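Local coordinates for protein cytokinin riboside 5'-monophosphate phosphoribohydrolase (PDB 5ZI9) that belongs to the LOG-like family, has a Rossmann-type fold with a central parallel sheet, and assembles from six chains, at residues K160-F163 with V164-Q168; L183-A186 with L187-Q191. All coordinates share one frame; numbering follows the deposited sequence.

Contact 1. Residues K160-F163 with V164-Q168; sequences KMMF and VKYAQ
Met162 and Tyr166, one helical turn apart, lie side by side and point the same way at the C-terminal end of helix 156-165, just before the chain enters strand 167-172 of the Rossmann-type parallel sheet. From its CB the Met162 side chain sets off with CG beside the backbone N (chi1 -53°) and bends again at chi2, which carries SD alongside the tyrosine. SD comes to 3.8 Å from Tyr166 CE2 and 5.2 Å from the centroid of the ring, lying at its edge: a Met-aromatic contact made from the rim. The same edge is met near its base by Met162 O, in the ring plane and 3.4 Å from Tyr166 CD2. That carbonyl also accepts the backbone N-H of Tyr166, at 3.3 Å from N to O. Lys165 CG sits over one face of the ring, displaced toward the rim. Farther out, Lys165 CD passes Met161 SD at 4.1 Å as the two chains run alongside each other, and the ammonium group continues to a salt bridge with Asp50 of the second subunit. Phe65 of helix 50-67 packs against Met161, Met162 and Tyr166 and makes a cation-pi contact with Lys165. Met161 O takes the straighter helical bond, from Lys165 N at 3.1 Å with an N-H...O angle of 163°, and a weak one from Val164 N, 3.4 Å from Met161 O.

Contact 2. Residues L183-A186 with L187-Q191; sequences LFEA and LTLVQ
The Phe184 ring has Leu183 CD2 over one face, 4.2 Å above the plane and displaced toward the rim, while Leu187 CD1 approaches it obliquely from the next turn of the helix, 3.6 Å from Phe184 CD1. Phe184 of the second subunit also packs against this residue, placing the aromatic group at the interface between the two chains. Leu187 CD1 is shared: besides the ring it touches Leu183 CD1 at 3.9 Å, and Leu187 runs alongside both Leu183 and Phe184, pointing the same way. With its CG beside the backbone N (chi1 -80°), Leu187 leans back along the helix, which brings this methyl into the corner formed by the two side chains. Glu185 leaves the backbone pointing away from the 187-191 segment, and its carboxylate, the other flat group, forms a salt bridge with Lys160 of the same chain.

All of this belongs to helix 177-191, the connecting helix of a beta-alpha-beta unit between strands 167-172 and 200-203. Leu183, Ala186 and Leu187 rest on Ile200 of the latter strand, so the leucine pair faces the sheet, whereas Phe184 and Glu185 meet the second subunit.

Beneath the side chains the regular i to i+4 bonds hold the turns together. Leu187 N reaches Leu183 O at 3.1 Å. Leu189 N donates to Glu185 O at 3.0 Å, and the Leu189 side chain crowds the same oxygen, with CG 3.2 Å from Glu185 O. One residue further on, Val190 N bonds to Ala186 O at 2.9 Å, while Val190 CB stands 3.4 Å from Ala186 O.

How the contacts relate
Contacts 1 and 2 follow each other along the chain, and their centres lie about 12 Å apart. The helix of contact 1 runs into strand 167-172, and the next helix, 177-191, carries contact 2. A salt bridge joins them directly: Lys160 NZ is 2.9 Å from Glu185 OE2, and Asp181 and Glu182 add further carboxylates around the same ammonium group. A second, apolar touch joins Val164 CG2 to Leu189 CD1 at 4.2 Å. Both contacts also meet the second subunit. Molecules probably from the crystallisation liquor lie near both: 1,2-ethanediol about 5 Å from the Phe163 side chain, and a citrate anion about 5 Å from that of Thr188 and hydrogen-bonded to Gln191 OE1.

Contact 1. Residues K160-F163 with V164-Q168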
ATOM      1  N   LYS B 160       5.626   4.437  20.001  1.00 30.79           N
ATOM      2  CA  LYS B 160       4.782   4.002  21.151  1.00 31.02           C
ATOM      3  C   LYS B 160       4.281   2.584  21.047  1.00 27.96           C
ATOM      4  O   LYS B 160       4.175   1.877  22.031  1.00 26.64           O
ATOM      5  CB  LYS B 160       3.547   4.890  21.249  1.00 34.19           C
ATOM      6  CG  LYS B 160       3.712   6.008  22.211  1.00 36.49           C
ATOM      7  CD  LYS B 160       2.475   6.867  22.137  1.00 40.09           C
ATOM      8  CE  LYS B 160       2.315   7.812  23.323  1.00 41.63           C
ATOM      9  NZ  LYS B 160       3.456   7.890  24.282  1.00 42.77           N
ATOM     10  N   MET B 161       3.925   2.206  19.847  1.00 27.44           N
ATOM     11  CA  MET B 161       3.408   0.898  19.644  1.00 30.68           C
ATOM     12  C   MET B 161       4.511  -0.156  19.679  1.00 30.34           C
ATOM     13  O   MET B 161       4.242  -1.282  20.052  1.00 34.82           O
ATOM     14  CB  MET B 161       2.578   0.846  18.378  1.00 33.11           C
ATOM     15  CG  MET B 161       3.183   0.159  17.188  1.00 36.25           C
ATOM     16  SD  MET B 161       2.397  -1.437  17.053  1.00 48.13           S
ATOM     17  CE  MET B 161       2.145  -1.531  15.310  1.00 50.20           C
ATOM     18  N   MET B 162       5.746   0.194  19.341  1.00 28.52           N
ATOM     19  CA  MET B 162       6.859  -0.774  19.388  1.00 28.62           C
ATOM     20  C   MET B 162       7.252  -1.198  20.846  1.00 29.36           C
ATOM     21  O   MET B 162       7.662  -2.356  21.120  1.00 26.09           O
ATOM     22  CB  MET B 162       8.077  -0.193  18.687  1.00 29.81           C
ATOM     23  CG  MET B 162       7.837   0.304  17.266  1.00 30.60           C
ATOM     24  SD  MET B 162       7.763  -0.998  16.062  1.00 31.62           S
ATOM     25  CE  MET B 162       6.923  -0.176  14.710  1.00 32.85           C
ATOM     26  N   PHE B 163       7.104  -0.245  21.770  1.00 30.36           N
ATOM     27  CA  PHE B 163       7.379  -0.451  23.185  1.00 28.31           C
ATOM     28  C   PHE B 163       6.472  -1.499  23.756  1.00 26.74           C
ATOM     29  O   PHE B 163       6.894  -2.219  24.619  1.00 29.11           O
ATOM     30  CB  PHE B 163       7.198   0.837  24.009  1.00 29.07           C
ATOM     31  CG  PHE B 163       8.353   1.810  23.928  1.00 29.94           C
ATOM     32  CD1 PHE B 163       9.649   1.394  24.205  1.00 30.87           C
ATOM     33  CD2 PHE B 163       8.143   3.155  23.645  1.00 29.09           C
ATOM     34  CE1 PHE B 163      10.712   2.274  24.167  1.00 29.37           C
ATOM     35  CE2 PHE B 163       9.203   4.038  23.606  1.00 28.34           C
ATOM     36  CZ  PHE B 163      10.487   3.602  23.869  1.00 29.39           C
ATOM     37  N   VAL B 164       5.230  -1.580  23.296  1.00 26.00           N
ATOM     38  CA  VAL B 164       4.276  -2.597  23.799  1.00 24.75           C
ATOM     39  C   VAL B 164       4.314  -3.915  23.055  1.00 24.11           C
ATOM     40  O   VAL B 164       4.308  -4.964  23.648  1.00 25.82           O
ATOM     41  CB  VAL B 164       2.855  -2.054  23.779  1.00 23.10           C
ATOM     42  CG1 VAL B 164       1.869  -3.105  24.275  1.00 21.24           C
ATOM     43  CG2 VAL B 164       2.809  -0.799  24.662  1.00 24.48           C
ATOM     44  N   LYS B 165       4.366  -3.835  21.745  1.00 26.47           N
ATOM     45  CA  LYS B 165       4.317  -4.993  20.868  1.00 27.54           C
ATOM     46  C   LYS B 165       5.448  -5.979  21.109  1.00 27.25           C
ATOM     47  O   LYS B 165       5.250  -7.181  20.972  1.00 28.50           O
ATOM     48  CB  LYS B 165       4.340  -4.515  19.395  1.00 28.97           C
ATOM     49  CG  LYS B 165       4.191  -5.627  18.349  1.00 29.76           C
ATOM     50  CD  LYS B 165       4.263  -5.094  16.915  1.00 30.69           C
ATOM     51  CE  LYS B 165       4.952  -6.067  15.968  1.00 33.23           C
ATOM     52  NZ  LYS B 165       3.956  -6.837  15.192  1.00 35.24           N
ATOM     53  N   TYR B 166       6.642  -5.469  21.391  1.00 27.62           N
ATOM     54  CA  TYR B 166       7.836  -6.328  21.508  1.00 26.91           C
ATOM     55  C   TYR B 166       8.188  -6.621  22.952  1.00 27.94           C
ATOM     56  O   TYR B 166       9.171  -7.324  23.206  1.00 32.43           O
ATOM     57  CB  TYR B 166       9.046  -5.732  20.757  1.00 24.28           C
ATOM     58  CG  TYR B 166       8.807  -5.731  19.294  1.00 24.73           C
ATOM     59  CD1 TYR B 166       9.032  -6.861  18.538  1.00 23.59           C
ATOM     60  CD2 TYR B 166       8.262  -4.604  18.651  1.00 27.04           C
ATOM     61  CE1 TYR B 166       8.771  -6.876  17.185  1.00 24.69           C
ATOM     62  CE2 TYR B 166       7.956  -4.626  17.291  1.00 25.57           C
ATOM     63  CZ  TYR B 166       8.227  -5.754  16.576  1.00 25.96           C
ATOM     64  OH  TYR B 166       7.936  -5.781  15.262  1.00 26.02           O
ATOM     65  N   ALA B 167       7.415  -6.083  23.894  1.00 28.30           N
ATOM     66  CA  ALA B 167       7.663  -6.303  25.307  1.00 29.24           C
ATOM     67  C   ALA B 167       6.534  -7.118  25.952  1.00 30.73           C
ATOM     68  O   ALA B 167       5.435  -7.218  25.400  1.00 32.14           O
ATOM     69  CB  ALA B 167       7.860  -4.986  26.022  1.00 28.42           C
ATOM     70  N   GLN B 168       6.844  -7.735  27.095  1.00 33.35           N
ATOM     71  CA  GLN B 168       5.847  -8.357  27.959  1.00 33.74           C
ATOM     72  C   GLN B 168       5.688  -7.677  29.290  1.00 31.12           C
ATOM     73  O   GLN B 168       4.933  -8.170  30.112  1.00 32.98           O
ATOM     74  CB  GLN B 168       6.137  -9.835  28.190  1.00 38.82           C
ATOM     75  CG  GLN B 168       5.836 -10.700  26.980  1.00 43.55           C
ATOM     76  CD  GLN B 168       7.099 -11.041  26.255  1.00 51.52           C
ATOM     77  OE1 GLN B 168       7.865 -11.877  26.760  1.00 56.47           O
ATOM     78  NE2 GLN B 168       7.372 -10.362  25.105  1.00 46.25           N
TER

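Contact 2. Residues L183-A186 with L187-Q191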
ATOM      1  N   LEU B 183       3.973   5.212  31.377  1.00 24.25           N
ATOM      2  CA  LEU B 183       3.396   4.578  32.526  1.00 24.28           C
ATOM      3  C   LEU B 183       1.892   4.501  32.408  1.00 22.67           C
ATOM      4  O   LEU B 183       1.308   3.433  32.449  1.00 20.71           O
ATOM      5  CB  LEU B 183       3.767   5.324  33.808  1.00 25.38           C
ATOM      6  CG  LEU B 183       3.029   4.856  35.075  1.00 25.25           C
ATOM      7  CD1 LEU B 183       3.274   3.378  35.312  1.00 24.61           C
ATOM      8  CD2 LEU B 183       3.447   5.700  36.282  1.00 26.09           C
ATOM      9  N   PHE B 184       1.268   5.650  32.260  1.00 23.49           N
ATOM     10  CA  PHE B 184      -0.185   5.690  32.215  1.00 23.64           C
ATOM     11  C   PHE B 184      -0.808   5.083  30.962  1.00 25.36           C
ATOM     12  O   PHE B 184      -1.940   4.682  30.991  1.00 26.21           O
ATOM     13  CB  PHE B 184      -0.687   7.073  32.546  1.00 22.23           C
ATOM     14  CG  PHE B 184      -0.585   7.394  34.028  1.00 22.93           C
ATOM     15  CD1 PHE B 184      -1.358   6.696  34.950  1.00 24.50           C
ATOM     16  CD2 PHE B 184       0.299   8.344  34.505  1.00 22.64           C
ATOM     17  CE1 PHE B 184      -1.273   6.962  36.309  1.00 25.13           C
ATOM     18  CE2 PHE B 184       0.404   8.610  35.858  1.00 24.10           C
ATOM     19  CZ  PHE B 184      -0.387   7.917  36.764  1.00 24.87           C
ATOM     20  N   GLU B 185      -0.036   4.933  29.905  1.00 28.11           N
ATOM     21  CA  GLU B 185      -0.463   4.251  28.699  1.00 30.95           C
ATOM     22  C   GLU B 185      -0.625   2.745  28.944  1.00 30.39           C
ATOM     23  O   GLU B 185      -1.614   2.139  28.537  1.00 27.40           O
ATOM     24  CB  GLU B 185       0.619   4.478  27.660  1.00 35.95           C
ATOM     25  CG  GLU B 185       0.320   4.172  26.216  1.00 41.51           C
ATOM     26  CD  GLU B 185       1.402   4.798  25.332  1.00 48.49           C
ATOM     27  OE1 GLU B 185       2.219   4.047  24.711  1.00 55.58           O
ATOM     28  OE2 GLU B 185       1.462   6.054  25.348  1.00 49.67           O
ATOM     29  N   ALA B 186       0.396   2.153  29.568  1.00 27.70           N
ATOM     30  CA  ALA B 186       0.389   0.744  29.918  1.00 25.61           C
ATOM     31  C   ALA B 186      -0.707   0.431  30.922  1.00 23.59           C
ATOM     32  O   ALA B 186      -1.411  -0.581  30.825  1.00 22.54           O
ATOM     33  CB  ALA B 186       1.753   0.351  30.467  1.00 26.44           C
ATOM     34  N   LEU B 187      -0.864   1.327  31.875  1.00 23.43           N
ATOM     35  CA  LEU B 187      -1.899   1.185  32.824  1.00 24.50           C
ATOM     36  C   LEU B 187      -3.276   1.135  32.183  1.00 24.79           C
ATOM     37  O   LEU B 187      -4.041   0.236  32.524  1.00 25.64           O
ATOM     38  CB  LEU B 187      -1.824   2.278  33.863  1.00 26.47           C
ATOM     39  CG  LEU B 187      -0.783   2.025  34.961  1.00 28.54           C
ATOM     40  CD1 LEU B 187      -0.636   3.259  35.808  1.00 27.65           C
ATOM     41  CD2 LEU B 187      -1.213   0.877  35.865  1.00 31.08           C
ATOM     42  N   THR B 188      -3.590   2.024  31.239  1.00 24.93           N
ATOM     43  CA  THR B 188      -4.966   2.029  30.724  1.00 25.81           C
ATOM     44  C   THR B 188      -5.152   0.869  29.763  1.00 25.78           C
ATOM     45  O   THR B 188      -6.226   0.261  29.705  1.00 27.44           O
ATOM     46  CB  THR B 188      -5.516   3.410  30.225  1.00 26.09           C
ATOM     47  OG1 THR B 188      -5.620   3.480  28.801  1.00 28.30           O
ATOM     48  CG2 THR B 188      -4.705   4.508  30.757  1.00 24.22           C
ATOM     49  N   LEU B 189      -4.078   0.501  29.092  1.00 26.09           N
ATOM     50  CA  LEU B 189      -4.095  -0.643  28.237  1.00 28.00           C
ATOM     51  C   LEU B 189      -4.417  -1.876  29.049  1.00 30.23           C
ATOM     52  O   LEU B 189      -5.167  -2.728  28.592  1.00 32.43           O
ATOM     53  CB  LEU B 189      -2.764  -0.794  27.496  1.00 29.38           C
ATOM     54  CG  LEU B 189      -2.583   0.082  26.245  1.00 29.30           C
ATOM     55  CD1 LEU B 189      -1.131   0.061  25.774  1.00 29.42           C
ATOM     56  CD2 LEU B 189      -3.485  -0.384  25.116  1.00 30.84           C
ATOM     57  N   VAL B 190      -3.867  -1.968  30.261  1.00 31.60           N
ATOM     58  CA  VAL B 190      -4.118  -3.133  31.116  1.00 30.15           C
ATOM     59  C   VAL B 190      -5.490  -3.023  31.784  1.00 29.76           C
ATOM     60  O   VAL B 190      -6.244  -4.013  31.809  1.00 28.91           O
ATOM     61  CB  VAL B 190      -2.941  -3.354  32.092  1.00 29.81           C
ATOM     62  CG1 VAL B 190      -3.336  -4.158  33.319  1.00 30.29           C
ATOM     63  CG2 VAL B 190      -1.823  -4.072  31.352  1.00 28.99           C
ATOM     64  N   GLN B 191      -5.814  -1.841  32.304  1.00 27.85           N
ATOM     65  CA  GLN B 191      -7.140  -1.587  32.866  1.00 27.93           C
ATOM     66  C   GLN B 191      -8.279  -1.882  31.900  1.00 28.75           C
ATOM     67  O   GLN B 191      -9.295  -2.393  32.288  1.00 29.50           O
ATOM     68  CB  GLN B 191      -7.278  -0.134  33.314  1.00 26.98           C
ATOM     69  CG  GLN B 191      -8.600   0.166  34.030  1.00 26.63           C
ATOM     70  CD  GLN B 191      -8.811   1.655  34.300  1.00 26.80           C
ATOM     71  OE1 GLN B 191      -8.714   2.486  33.382  1.00 27.76           O
ATOM     72  NE2 GLN B 191      -9.094   1.999  35.550  1.00 22.82           N
TER